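Local coordinates for xylanase 10C (Pseudomonas cellulosa, PDB 1GNY), which cleaves internal linkages of the xylan backbone with its C-terminal catalytic domain and binds xylan through its N-terminal family 15 carbohydrate-binding module, at residues 5-10 and 143-148; 51-56 and 118-123; 58-63 and 105-110. All coordinates share one frame; numbering follows the deposited sequence.

Contact 1 of 3, residues 5-10 and 143-148; sequences IEVDMA and KSVTIT
I5 and I147 face each other as an antiparallel hydrogen-bonded pair: I5 N gives its hydrogen to I147 O at 2.8 Å, and I147 N returns the bond to I5 O. Two residues on, past the non-hydrogen-bonded pair E6 and T146, V7 N donates to V145 O (3.0 Å), nearly end-on to the carbonyl. The chain then swings away, and a water takes over the ladder, donating to V7 O and accepting from V145 N. V7 and V145 lie side by side and point the same way, V7 CG2 against V145 CG1 at 3.9 Å, with F46 and W13 packed on both.

M9 packs where the two backbones have drawn apart. From CB, chi1 (-57°) turns CG anti to the carbonyl carbon, and CG rests 3.5 Å from K143 O. Bends at chi2 and chi3 curl the thioether back, which lays SD over the backbone at S144 CA (4.0 Å) and leaves CE near the K143 carbonyl. These M9 contacts come beside the classic bulge formed by K143 and S144 opposite V62. Strand 2-6 is thus held to strand 139-149 by direct amide bonds, the following loop by one water and the packing of a thioether.

Contact 2 of 3, residues 51-56 and 118-123; sequences PTTLED and KFNQTA
Residues 51-56 and 118-123 pair antiparallel through a short two-stranded ladder, in which T52 and Q121 exchange backbone hydrogen bonds and T53 sits across from N120 as a non-hydrogen-bonded pair.

F119 O is gripped twice, by T52 OG1 (2.9 Å) and by L54 N (3.0 Å), which arrive from opposite faces of its carbonyl plane. T52 OG1 can do this because chi1 (69°) places it between the backbone N and the carbonyl carbon. The same hydroxyl receives Q121 NE2 at 3.0 Å, within the plane of the amide; that NE2 also binds R124 O.

Beyond the T53 and N120 pair, N120 OD1 accepts from E55 N at 3.0 Å, while a water joins N120 ND2 to E55 O. The E55 chain bends at chi2 (-67°), bringing OE2 to F119 N (3.0 Å) through its anti lone pair and to the edge of the F119 ring, near the ring plane. OE1 accepts a hydrogen bond from the backbone N of E114, so both carboxylate oxygens hold backbone N-H groups. L54 CB packs on F119 CB at 3.8 Å, and V126 lies against both side chains.

The arrangement is a small β-ribbon between loops at the end of the module, beside the xylan-binding sheet: the F119 side chain lies about 6 Å from that of Q81, a carbohydrate-binding residue.

Contact 3 of 3, residues 58-63 and 105-110; sequences VIAMVV and DLTLTC
M61 N donates to L108 O at 2.8 Å in an almost straight bond (174° at the hydrogen), and L108 N answers to M61 O. I59 with C110 and V63 with L106 repeat this two-way exchange, giving six backbone hydrogen bonds. The bond from C110 N to I59 O is the most bent, at 144°. Between the rungs the CA hydrogens also turn to carbonyls, with T109 CA 3.1 Å from I59 O.

Strands 58-63 and 106-110 are regular antiparallel neighbours, 158° between their directions, in the sheet that packs against the xylan-binding sheet, a β-sandwich arrangement. I59, M61, V63, L106, L108 and C110 occupy one face. V63 CG2 meets L108 CD1 at 3.9 Å, the two side chains crossing at about a right angle; chi1 of V63 places its CG2 between the backbone N and the carbonyl carbon. M61 runs extended beyond CG, away from strand 106-110 and onto I78 and I130 of the opposing sheet. C110 also leaves on this face, to its disulfide with C93.

A60, V62, T107 and T109 occupy the other face, where two threonines stand beside short apolar side chains. A60 CB touches T109 CG2 at 4.1 Å, and V62 CG2 lies 3.8 Å from T107 OG1. At the end near the bound sodium ion, D105 CB passes V63 O at 3.8 Å; OD2 forms a salt bridge with K143 NZ and OD1 accepts a hydrogen bond from N64 ND2.

Contacts 1 and 3 belong to one sheet, in which strand 139-149 lies next to strand 58-65: T146 O is 2.8 Å from A60 N, V145 packs on M61, and a charge pair joins their ends. Contact 3 is the more regular and sends a whole apolar face into the core; contact 1 buries V145 and I147 but ends in a loop at the sheet margin. Contact 2 is more peripheral, centred about 17 Å from the centre of the chain, and adds side-chain hydrogen bonds to a short main-chain ladder, whereas the direct cross-strand bonds of the other two are all main-chain. It meets contact 1 through L54 CD2, 3.9 Å from I147 CG2, and adjoins contact 3 in sequence alone.

Contact 1 of 3, residues 5-10 and 143-148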
ATOM      1  N   ILE A   5      -1.537   7.664 -12.606  1.00 16.08           N
ATOM      2  CA  ILE A   5      -2.717   6.825 -12.311  1.00 16.29           C
ATOM      3  C   ILE A   5      -3.257   7.276 -10.954  1.00 16.94           C
ATOM      4  O   ILE A   5      -2.512   7.221  -9.946  1.00 17.12           O
ATOM      5  CB  ILE A   5      -2.329   5.336 -12.221  1.00 15.93           C
ATOM      6  CG1 ILE A   5      -1.829   4.842 -13.578  1.00 17.80           C
ATOM      7  CG2 ILE A   5      -3.520   4.445 -11.709  1.00 17.25           C
ATOM      8  CD1 ILE A   5      -1.137   3.554 -13.531  1.00 18.90           C
ATOM      9  N   GLU A   6      -4.521   7.684 -10.931  1.00 16.55           N
ATOM     10  CA  GLU A   6      -5.234   8.032  -9.678  1.00 17.47           C
ATOM     11  C   GLU A   6      -6.119   6.851  -9.335  1.00 16.61           C
ATOM     12  O   GLU A   6      -7.032   6.527 -10.081  1.00 17.68           O
ATOM     13  CB  GLU A   6      -6.069   9.302  -9.832  1.00 18.00           C
ATOM     14  CG  GLU A   6      -5.183  10.491 -10.144  1.00 21.54           C
ATOM     15  CD  GLU A   6      -5.927  11.805 -10.169  1.00 29.40           C
ATOM     16  OE1 GLU A   6      -7.180  11.789 -10.120  1.00 35.04           O
ATOM     17  OE2 GLU A   6      -5.239  12.843 -10.243  1.00 33.86           O
ATOM     18  N   VAL A   7      -5.854   6.208  -8.206  1.00 14.22           N
ATOM     19  CA  VAL A   7      -6.570   4.993  -7.810  1.00 14.22           C
ATOM     20  C   VAL A   7      -7.962   5.290  -7.227  1.00 13.87           C
ATOM     21  O   VAL A   7      -8.145   6.194  -6.381  1.00 14.03           O
ATOM     22  CB  VAL A   7      -5.722   4.173  -6.784  1.00 13.56           C
ATOM     23  CG1 VAL A   7      -6.460   2.931  -6.223  1.00 14.52           C
ATOM     24  CG2 VAL A   7      -4.380   3.762  -7.390  1.00 14.29           C
ATOM     25  N   ASP A   8      -8.943   4.513  -7.679  1.00 13.63           N
ATOM     26  CA  ASP A   8     -10.322   4.602  -7.168  1.00 14.64           C
ATOM     27  C   ASP A   8     -10.348   4.217  -5.683  1.00 14.08           C
ATOM     28  O   ASP A   8      -9.867   3.149  -5.313  1.00 13.90           O
ATOM     29  CB  ASP A   8     -11.220   3.653  -7.983  1.00 14.64           C
ATOM     30  CG  ASP A   8     -12.687   3.833  -7.722  1.00 18.12           C
ATOM     31  OD1 ASP A   8     -13.096   4.598  -6.836  1.00 17.62           O
ATOM     32  OD2 ASP A   8     -13.500   3.225  -8.442  1.00 20.06           O
ATOM     33  N   MET A   9     -10.879   5.120  -4.869  1.00 13.88           N
ATOM     34  CA  MET A   9     -10.965   4.946  -3.413  1.00 13.92           C
ATOM     35  C   MET A   9     -12.344   4.515  -2.933  1.00 14.42           C
ATOM     36  O   MET A   9     -12.565   4.395  -1.724  1.00 15.11           O
ATOM     37  CB  MET A   9     -10.510   6.201  -2.674  1.00 14.75           C
ATOM     38  CG  MET A   9      -9.086   6.656  -3.029  1.00 14.28           C
ATOM     39  SD  MET A   9      -7.810   5.403  -2.776  1.00 13.67           S
ATOM     40  CE  MET A   9      -7.994   5.049  -1.032  1.00 15.69           C
ATOM     41  N   ALA A  10     -13.268   4.315  -3.870  1.00 14.57           N
ATOM     42  CA  ALA A  10     -14.651   3.866  -3.541  1.00 15.79           C
ATOM     43  C   ALA A  10     -15.013   2.453  -4.005  1.00 16.10           C
ATOM     44  O   ALA A  10     -16.110   1.955  -3.671  1.00 16.93           O
ATOM     45  CB  ALA A  10     -15.669   4.847  -4.129  1.00 16.22           C
ATOM     46  N   LYS A 143      -6.489   7.949   2.138  1.00 12.31           N
ATOM     47  CA  LYS A 143      -7.320   8.988   1.463  1.00 12.79           C
ATOM     48  C   LYS A 143      -7.162   8.959  -0.067  1.00 12.75           C
ATOM     49  O   LYS A 143      -8.130   9.213  -0.803  1.00 13.63           O
ATOM     50  CB  LYS A 143      -6.983  10.397   2.009  1.00 12.71           C
ATOM     51  CG  LYS A 143      -7.330  10.572   3.452  1.00 13.82           C
ATOM     52  CD  LYS A 143      -7.298  12.018   3.887  1.00 17.01           C
ATOM     53  CE  LYS A 143      -8.165  12.270   5.099  1.00 18.06           C
ATOM     54  NZ  LYS A 143      -8.084  13.712   5.488  1.00 16.85           N
ATOM     55  N   SER A 144      -5.946   8.686  -0.527  1.00 12.40           N
ATOM     56  CA  SER A 144      -5.632   8.666  -1.971  1.00 12.72           C
ATOM     57  C   SER A 144      -4.356   7.887  -2.253  1.00 12.16           C
ATOM     58  O   SER A 144      -3.457   7.797  -1.390  1.00 12.44           O
ATOM     59  CB  SER A 144      -5.466  10.097  -2.514  1.00 13.07           C
ATOM     60  OG  SER A 144      -4.291  10.748  -1.986  1.00 13.07           O
ATOM     61  N   VAL A 145      -4.287   7.353  -3.473  1.00 12.69           N
ATOM     62  CA  VAL A 145      -3.074   6.676  -3.953  1.00 12.70           C
ATOM     63  C   VAL A 145      -2.817   7.149  -5.379  1.00 13.75           C
ATOM     64  O   VAL A 145      -3.701   7.063  -6.224  1.00 13.25           O
ATOM     65  CB  VAL A 145      -3.183   5.142  -3.943  1.00 13.11           C
ATOM     66  CG1 VAL A 145      -1.914   4.494  -4.459  1.00 13.78           C
ATOM     67  CG2 VAL A 145      -3.522   4.627  -2.535  1.00 14.01           C
ATOM     68  N   THR A 146      -1.636   7.695  -5.629  1.00 14.15           N
ATOM     69  CA  THR A 146      -1.305   8.114  -6.985  1.00 16.64           C
ATOM     70  C   THR A 146       0.002   7.465  -7.417  1.00 17.06           C
ATOM     71  O   THR A 146       0.988   7.447  -6.652  1.00 17.61           O
ATOM     72  CB  THR A 146      -1.412   9.643  -7.246  1.00 18.79           C
ATOM     73  OG1 THR A 146      -0.153  10.248  -7.454  1.00 27.81           O
ATOM     74  CG2 THR A 146      -2.078  10.389  -6.194  1.00 13.95           C
ATOM     75  N   ILE A 147      -0.020   6.875  -8.608  1.00 15.28           N
ATOM     76  CA  ILE A 147       1.139   6.144  -9.140  1.00 16.06           C
ATOM     77  C   ILE A 147       1.649   6.891 -10.369  1.00 15.75           C
ATOM     78  O   ILE A 147       0.922   7.046 -11.330  1.00 16.41           O
ATOM     79  CB  ILE A 147       0.802   4.682  -9.453  1.00 15.37           C
ATOM     80  CG1 ILE A 147       0.295   4.001  -8.159  1.00 16.33           C
ATOM     81  CG2 ILE A 147       2.021   3.944 -10.015  1.00 17.50           C
ATOM     82  CD1 ILE A 147      -0.237   2.602  -8.316  1.00 18.40           C
ATOM     83  N   THR A 148       2.903   7.299 -10.322  1.00 15.35           N
ATOM     84  CA  THR A 148       3.532   8.014 -11.443  1.00 16.13           C
ATOM     85  C   THR A 148       4.516   7.078 -12.131  1.00 15.54           C
ATOM     86  O   THR A 148       5.534   6.713 -11.555  1.00 15.36           O
ATOM     87  CB  THR A 148       4.230   9.285 -10.972  1.00 16.92           C
ATOM     88  OG1 THR A 148       3.270  10.167 -10.372  1.00 18.34           O
ATOM     89  CG2 THR A 148       4.755  10.107 -12.144  1.00 17.84           C
TER
HETATM   90  O   HOH W   1      -6.674   8.141  -5.176  1.00 12.76           O

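Contact 2 of 3, residues 51-56 and 118-123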
ATOM      1  N   PRO A  51      -1.654  -5.091 -18.673  1.00 17.67           N
ATOM      2  CA  PRO A  51      -0.219  -5.308 -18.397  1.00 17.31           C
ATOM      3  C   PRO A  51       0.334  -4.162 -17.614  1.00 16.24           C
ATOM      4  O   PRO A  51      -0.337  -3.116 -17.487  1.00 17.03           O
ATOM      5  CB  PRO A  51       0.369  -5.309 -19.799  1.00 17.79           C
ATOM      6  CG  PRO A  51      -0.474  -4.225 -20.498  1.00 16.77           C
ATOM      7  CD  PRO A  51      -1.871  -4.447 -19.985  1.00 18.48           C
ATOM      8  N   THR A  52       1.540  -4.338 -17.091  1.00 16.32           N
ATOM      9  CA  THR A  52       2.189  -3.277 -16.325  1.00 15.51           C
ATOM     10  C   THR A  52       3.591  -2.930 -16.801  1.00 14.81           C
ATOM     11  O   THR A  52       4.364  -3.799 -17.233  1.00 14.62           O
ATOM     12  CB  THR A  52       2.259  -3.609 -14.802  1.00 15.91           C
ATOM     13  OG1 THR A  52       3.165  -4.704 -14.549  1.00 15.92           O
ATOM     14  CG2 THR A  52       0.877  -4.042 -14.280  1.00 17.27           C
ATOM     15  N   THR A  53       3.868  -1.646 -16.678  1.00 14.57           N
ATOM     16  CA  THR A  53       5.229  -1.080 -16.828  1.00 14.89           C
ATOM     17  C   THR A  53       5.470  -0.249 -15.562  1.00 14.81           C
ATOM     18  O   THR A  53       5.408   0.992 -15.574  1.00 15.49           O
ATOM     19  CB  THR A  53       5.348  -0.246 -18.085  1.00 14.57           C
ATOM     20  OG1 THR A  53       5.093  -1.087 -19.229  1.00 15.09           O
ATOM     21  CG2 THR A  53       6.768   0.269 -18.280  1.00 15.53           C
ATOM     22  N   LEU A  54       5.659  -0.989 -14.468  1.00 14.56           N
ATOM     23  CA  LEU A  54       5.799  -0.400 -13.125  1.00 14.49           C
ATOM     24  C   LEU A  54       7.227  -0.214 -12.603  1.00 14.93           C
ATOM     25  O   LEU A  54       7.414   0.392 -11.547  1.00 14.37           O
ATOM     26  CB  LEU A  54       4.940  -1.186 -12.112  1.00 14.92           C
ATOM     27  CG  LEU A  54       3.468  -0.846 -12.123  1.00 13.35           C
ATOM     28  CD1 LEU A  54       2.674  -1.944 -11.362  1.00 13.85           C
ATOM     29  CD2 LEU A  54       3.153   0.546 -11.567  1.00 16.32           C
ATOM     30  N   GLU A  55       8.231  -0.667 -13.344  1.00 15.69           N
ATOM     31  CA  GLU A  55       9.612  -0.451 -12.878  1.00 16.26           C
ATOM     32  C   GLU A  55       9.910   1.044 -12.887  1.00 16.85           C
ATOM     33  O   GLU A  55       9.549   1.743 -13.841  1.00 17.26           O
ATOM     34  CB  GLU A  55      10.616  -1.230 -13.734  1.00 16.47           C
ATOM     35  CG  GLU A  55      10.567  -2.732 -13.534  1.00 17.33           C
ATOM     36  CD  GLU A  55      11.035  -3.167 -12.140  1.00 17.58           C
ATOM     37  OE1 GLU A  55      11.787  -2.391 -11.491  1.00 17.71           O
ATOM     38  OE2 GLU A  55      10.639  -4.265 -11.707  1.00 17.80           O
ATOM     39  N   ASP A  56      10.530   1.533 -11.801  1.00 17.62           N
ATOM     40  CA  ASP A  56      10.847   2.965 -11.593  1.00 18.13           C
ATOM     41  C   ASP A  56       9.598   3.852 -11.358  1.00 17.23           C
ATOM     42  O   ASP A  56       9.688   5.074 -11.317  1.00 17.61           O
ATOM     43  CB  ASP A  56      11.749   3.518 -12.721  1.00 19.38           C
ATOM     44  CG  ASP A  56      13.084   2.787 -12.810  1.00 23.10           C
ATOM     45  OD1 ASP A  56      13.718   2.532 -11.778  1.00 23.76           O
ATOM     46  OD2 ASP A  56      13.569   2.406 -13.881  1.00 28.64           O
ATOM     47  N   LYS A 118      11.063  -7.374 -12.911  1.00 19.81           N
ATOM     48  CA  LYS A 118       9.823  -8.182 -12.741  1.00 19.04           C
ATOM     49  C   LYS A 118       8.498  -7.418 -12.902  1.00 17.64           C
ATOM     50  O   LYS A 118       7.484  -8.025 -13.220  1.00 17.70           O
ATOM     51  CB  LYS A 118       9.815  -8.934 -11.388  1.00 18.96           C
ATOM     52  CG  LYS A 118       9.931  -8.078 -10.146  1.00 20.72           C
ATOM     53  CD  LYS A 118       9.674  -8.894  -8.865  1.00 22.09           C
ATOM     54  CE  LYS A 118      10.793  -9.923  -8.570  1.00 22.55           C
ATOM     55  NZ  LYS A 118      12.147  -9.306  -8.394  1.00 21.86           N
ATOM     56  N   PHE A 119       8.519  -6.098 -12.682  1.00 17.63           N
ATOM     57  CA  PHE A 119       7.289  -5.267 -12.755  1.00 16.77           C
ATOM     58  C   PHE A 119       6.968  -4.701 -14.162  1.00 17.31           C
ATOM     59  O   PHE A 119       5.935  -4.009 -14.332  1.00 16.25           O
ATOM     60  CB  PHE A 119       7.265  -4.181 -11.690  1.00 16.93           C
ATOM     61  CG  PHE A 119       6.989  -4.694 -10.293  1.00 14.78           C
ATOM     62  CD1 PHE A 119       5.692  -4.948  -9.890  1.00 15.71           C
ATOM     63  CD2 PHE A 119       8.012  -4.848  -9.364  1.00 14.31           C
ATOM     64  CE1 PHE A 119       5.416  -5.411  -8.623  1.00 15.07           C
ATOM     65  CE2 PHE A 119       7.738  -5.324  -8.088  1.00 13.34           C
ATOM     66  CZ  PHE A 119       6.456  -5.594  -7.705  1.00 16.40           C
ATOM     67  N   ASN A 120       7.840  -4.992 -15.143  1.00 17.36           N
ATOM     68  CA  ASN A 120       7.563  -4.713 -16.573  1.00 17.33           C
ATOM     69  C   ASN A 120       7.196  -6.052 -17.214  1.00 17.67           C
ATOM     70  O   ASN A 120       8.076  -6.849 -17.480  1.00 17.55           O
ATOM     71  CB  ASN A 120       8.752  -4.043 -17.278  1.00 17.86           C
ATOM     72  CG  ASN A 120       8.979  -2.614 -16.798  1.00 19.08           C
ATOM     73  OD1 ASN A 120       8.224  -2.091 -15.951  1.00 16.58           O
ATOM     74  ND2 ASN A 120      10.040  -1.971 -17.310  1.00 19.62           N
ATOM     75  N   GLN A 121       5.892  -6.288 -17.399  1.00 17.27           N
ATOM     76  CA  GLN A 121       5.335  -7.620 -17.702  1.00 18.39           C
ATOM     77  C   GLN A 121       3.891  -7.556 -18.132  1.00 18.42           C
ATOM     78  O   GLN A 121       3.200  -6.569 -17.858  1.00 20.10           O
ATOM     79  CB  GLN A 121       5.470  -8.559 -16.483  1.00 18.27           C
ATOM     80  CG  GLN A 121       4.771  -8.086 -15.196  1.00 19.09           C
ATOM     81  CD  GLN A 121       3.339  -8.545 -15.077  1.00 19.09           C
ATOM     82  OE1 GLN A 121       3.029  -9.729 -15.258  1.00 19.67           O
ATOM     83  NE2 GLN A 121       2.440  -7.599 -14.759  1.00 18.79           N
ATOM     84  N   THR A 122       3.433  -8.629 -18.785  1.00 20.00           N
ATOM     85  CA  THR A 122       2.059  -8.699 -19.342  1.00 20.33           C
ATOM     86  C   THR A 122       1.113  -9.745 -18.758  1.00 21.16           C
ATOM     87  O   THR A 122      -0.111  -9.621 -18.896  1.00 22.15           O
ATOM     88  CB  THR A 122       2.107  -8.965 -20.869  1.00 19.81           C
ATOM     89  OG1 THR A 122       2.842 -10.168 -21.110  1.00 22.28           O
ATOM     90  CG2 THR A 122       2.861  -7.867 -21.618  1.00 20.76           C
ATOM     91  N   ALA A 123       1.679 -10.763 -18.139  1.00 20.90           N
ATOM     92  CA  ALA A 123       0.926 -11.929 -17.650  1.00 21.45           C
ATOM     93  C   ALA A 123      -0.030 -11.719 -16.461  1.00 21.50           C
ATOM     94  O   ALA A 123      -1.109 -12.304 -16.408  1.00 21.49           O
ATOM     95  CB  ALA A 123       1.921 -13.047 -17.312  1.00 21.65           C
TER
HETATM   96  O   HOH W   2      10.123   1.051 -16.616  1.00 19.41           O

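Contact 3 of 3, residues 58-63 and 105-110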
ATOM      1  N   VAL A  58       6.638   5.516  -9.014  1.00 16.44           N
ATOM      2  CA  VAL A  58       6.537   6.055  -7.646  1.00 16.73           C
ATOM      3  C   VAL A  58       5.094   5.989  -7.163  1.00 15.49           C
ATOM      4  O   VAL A  58       4.215   6.578  -7.781  1.00 15.45           O
ATOM      5  CB  VAL A  58       7.037   7.499  -7.549  1.00 17.48           C
ATOM      6  CG1 VAL A  58       6.921   8.020  -6.132  1.00 19.68           C
ATOM      7  CG2 VAL A  58       8.486   7.547  -8.034  1.00 19.05           C
ATOM      8  N   ILE A  59       4.872   5.265  -6.069  1.00 15.20           N
ATOM      9  CA  ILE A  59       3.567   5.177  -5.402  1.00 15.11           C
ATOM     10  C   ILE A  59       3.540   6.223  -4.294  1.00 15.50           C
ATOM     11  O   ILE A  59       4.449   6.241  -3.441  1.00 17.52           O
ATOM     12  CB  ILE A  59       3.352   3.762  -4.792  1.00 14.75           C
ATOM     13  CG1 ILE A  59       3.501   2.678  -5.864  1.00 15.56           C
ATOM     14  CG2 ILE A  59       1.995   3.656  -4.100  1.00 14.00           C
ATOM     15  CD1 ILE A  59       3.712   1.305  -5.287  1.00 19.64           C
ATOM     16  N   ALA A  60       2.538   7.083  -4.305  1.00 15.41           N
ATOM     17  CA  ALA A  60       2.376   8.078  -3.225  1.00 15.28           C
ATOM     18  C   ALA A  60       1.009   7.875  -2.583  1.00 14.95           C
ATOM     19  O   ALA A  60      -0.018   7.919  -3.281  1.00 15.21           O
ATOM     20  CB  ALA A  60       2.510   9.479  -3.755  1.00 16.16           C
ATOM     21  N   MET A  61       0.989   7.649  -1.266  1.00 13.97           N
ATOM     22  CA  MET A  61      -0.264   7.473  -0.530  1.00 13.65           C
ATOM     23  C   MET A  61      -0.485   8.588   0.481  1.00 13.72           C
ATOM     24  O   MET A  61       0.418   8.880   1.235  1.00 14.90           O
ATOM     25  CB  MET A  61      -0.265   6.126   0.212  1.00 13.76           C
ATOM     26  CG  MET A  61      -0.140   4.949  -0.672  1.00 13.64           C
ATOM     27  SD  MET A  61      -0.819   3.460   0.161  1.00 14.69           S
ATOM     28  CE  MET A  61      -0.488   2.283  -1.116  1.00 15.25           C
ATOM     29  N   VAL A  62      -1.668   9.200   0.496  1.00 13.33           N
ATOM     30  CA  VAL A  62      -1.988  10.171   1.581  1.00 13.91           C
ATOM     31  C   VAL A  62      -2.722   9.327   2.613  1.00 14.33           C
ATOM     32  O   VAL A  62      -3.759   8.724   2.282  1.00 13.35           O
ATOM     33  CB  VAL A  62      -2.860  11.332   1.142  1.00 13.96           C
ATOM     34  CG1 VAL A  62      -3.252  12.208   2.355  1.00 15.83           C
ATOM     35  CG2 VAL A  62      -2.135  12.197   0.104  1.00 15.41           C
ATOM     36  N   VAL A  63      -2.212   9.294   3.842  1.00 13.48           N
ATOM     37  CA  VAL A  63      -2.796   8.461   4.912  1.00 13.77           C
ATOM     38  C   VAL A  63      -3.057   9.220   6.198  1.00 15.08           C
ATOM     39  O   VAL A  63      -2.509  10.293   6.395  1.00 14.95           O
ATOM     40  CB  VAL A  63      -1.922   7.224   5.253  1.00 13.64           C
ATOM     41  CG1 VAL A  63      -1.651   6.405   4.006  1.00 14.23           C
ATOM     42  CG2 VAL A  63      -0.577   7.635   5.909  1.00 15.87           C
ATOM     43  N   ASP A 105      -2.562  14.418   8.657  1.00 17.92           N
ATOM     44  CA  ASP A 105      -2.388  13.533   7.499  1.00 17.41           C
ATOM     45  C   ASP A 105      -0.906  13.537   7.081  1.00 17.58           C
ATOM     46  O   ASP A 105      -0.164  14.512   7.324  1.00 18.11           O
ATOM     47  CB  ASP A 105      -3.174  13.995   6.265  1.00 18.12           C
ATOM     48  CG  ASP A 105      -4.671  13.889   6.428  1.00 17.21           C
ATOM     49  OD1 ASP A 105      -5.137  13.246   7.394  1.00 19.95           O
ATOM     50  OD2 ASP A 105      -5.466  14.443   5.632  1.00 19.73           O
ATOM     51  N   LEU A 106      -0.493  12.460   6.427  1.00 15.82           N
ATOM     52  CA  LEU A 106       0.882  12.281   5.926  1.00 17.17           C
ATOM     53  C   LEU A 106       0.891  11.718   4.520  1.00 17.69           C
ATOM     54  O   LEU A 106      -0.032  10.998   4.123  1.00 16.62           O
ATOM     55  CB  LEU A 106       1.634  11.259   6.774  1.00 17.86           C
ATOM     56  CG  LEU A 106       1.779  11.553   8.249  1.00 22.39           C
ATOM     57  CD1 LEU A 106       2.073  10.256   9.004  1.00 26.15           C
ATOM     58  CD2 LEU A 106       2.848  12.637   8.454  1.00 26.17           C
ATOM     59  N   THR A 107       1.964  12.011   3.794  1.00 17.92           N
ATOM     60  CA  THR A 107       2.192  11.436   2.468  1.00 18.09           C
ATOM     61  C   THR A 107       3.369  10.480   2.572  1.00 18.56           C
ATOM     62  O   THR A 107       4.510  10.878   2.937  1.00 18.67           O
ATOM     63  CB  THR A 107       2.485  12.497   1.401  1.00 18.56           C
ATOM     64  OG1 THR A 107       1.338  13.347   1.240  1.00 19.57           O
ATOM     65  CG2 THR A 107       2.677  11.871   0.036  1.00 19.22           C
ATOM     66  N   LEU A 108       3.106   9.221   2.251  1.00 18.09           N
ATOM     67  CA  LEU A 108       4.122   8.176   2.225  1.00 17.87           C
ATOM     68  C   LEU A 108       4.379   7.753   0.786  1.00 18.83           C
ATOM     69  O   LEU A 108       3.458   7.646  -0.006  1.00 17.65           O
ATOM     70  CB  LEU A 108       3.667   6.966   3.027  1.00 18.21           C
ATOM     71  CG  LEU A 108       3.328   7.247   4.493  1.00 19.21           C
ATOM     72  CD1 LEU A 108       2.883   5.985   5.179  1.00 22.22           C
ATOM     73  CD2 LEU A 108       4.500   7.859   5.249  1.00 20.97           C
ATOM     74  N   THR A 109       5.648   7.549   0.454  1.00 18.89           N
ATOM     75  CA  THR A 109       6.025   7.197  -0.909  1.00 19.46           C
ATOM     76  C   THR A 109       6.873   5.932  -0.981  1.00 19.17           C
ATOM     77  O   THR A 109       7.563   5.535  -0.013  1.00 19.62           O
ATOM     78  CB  THR A 109       6.707   8.355  -1.667  1.00 20.27           C
ATOM     79  OG1 THR A 109       8.017   8.576  -1.131  1.00 23.24           O
ATOM     80  CG2 THR A 109       5.990   9.670  -1.530  1.00 20.77           C
ATOM     81  N   CYS A 110       6.817   5.303  -2.156  1.00 17.53           N
ATOM     82  CA  CYS A 110       7.510   4.056  -2.404  1.00 17.77           C
ATOM     83  C   CYS A 110       7.889   3.962  -3.857  1.00 18.43           C
ATOM     84  O   CYS A 110       7.027   4.068  -4.721  1.00 18.50           O
ATOM     85  CB  CYS A 110       6.611   2.860  -2.061  1.00 18.53           C
ATOM     86  SG  CYS A 110       7.357   1.248  -2.350  1.00 19.28           S
TER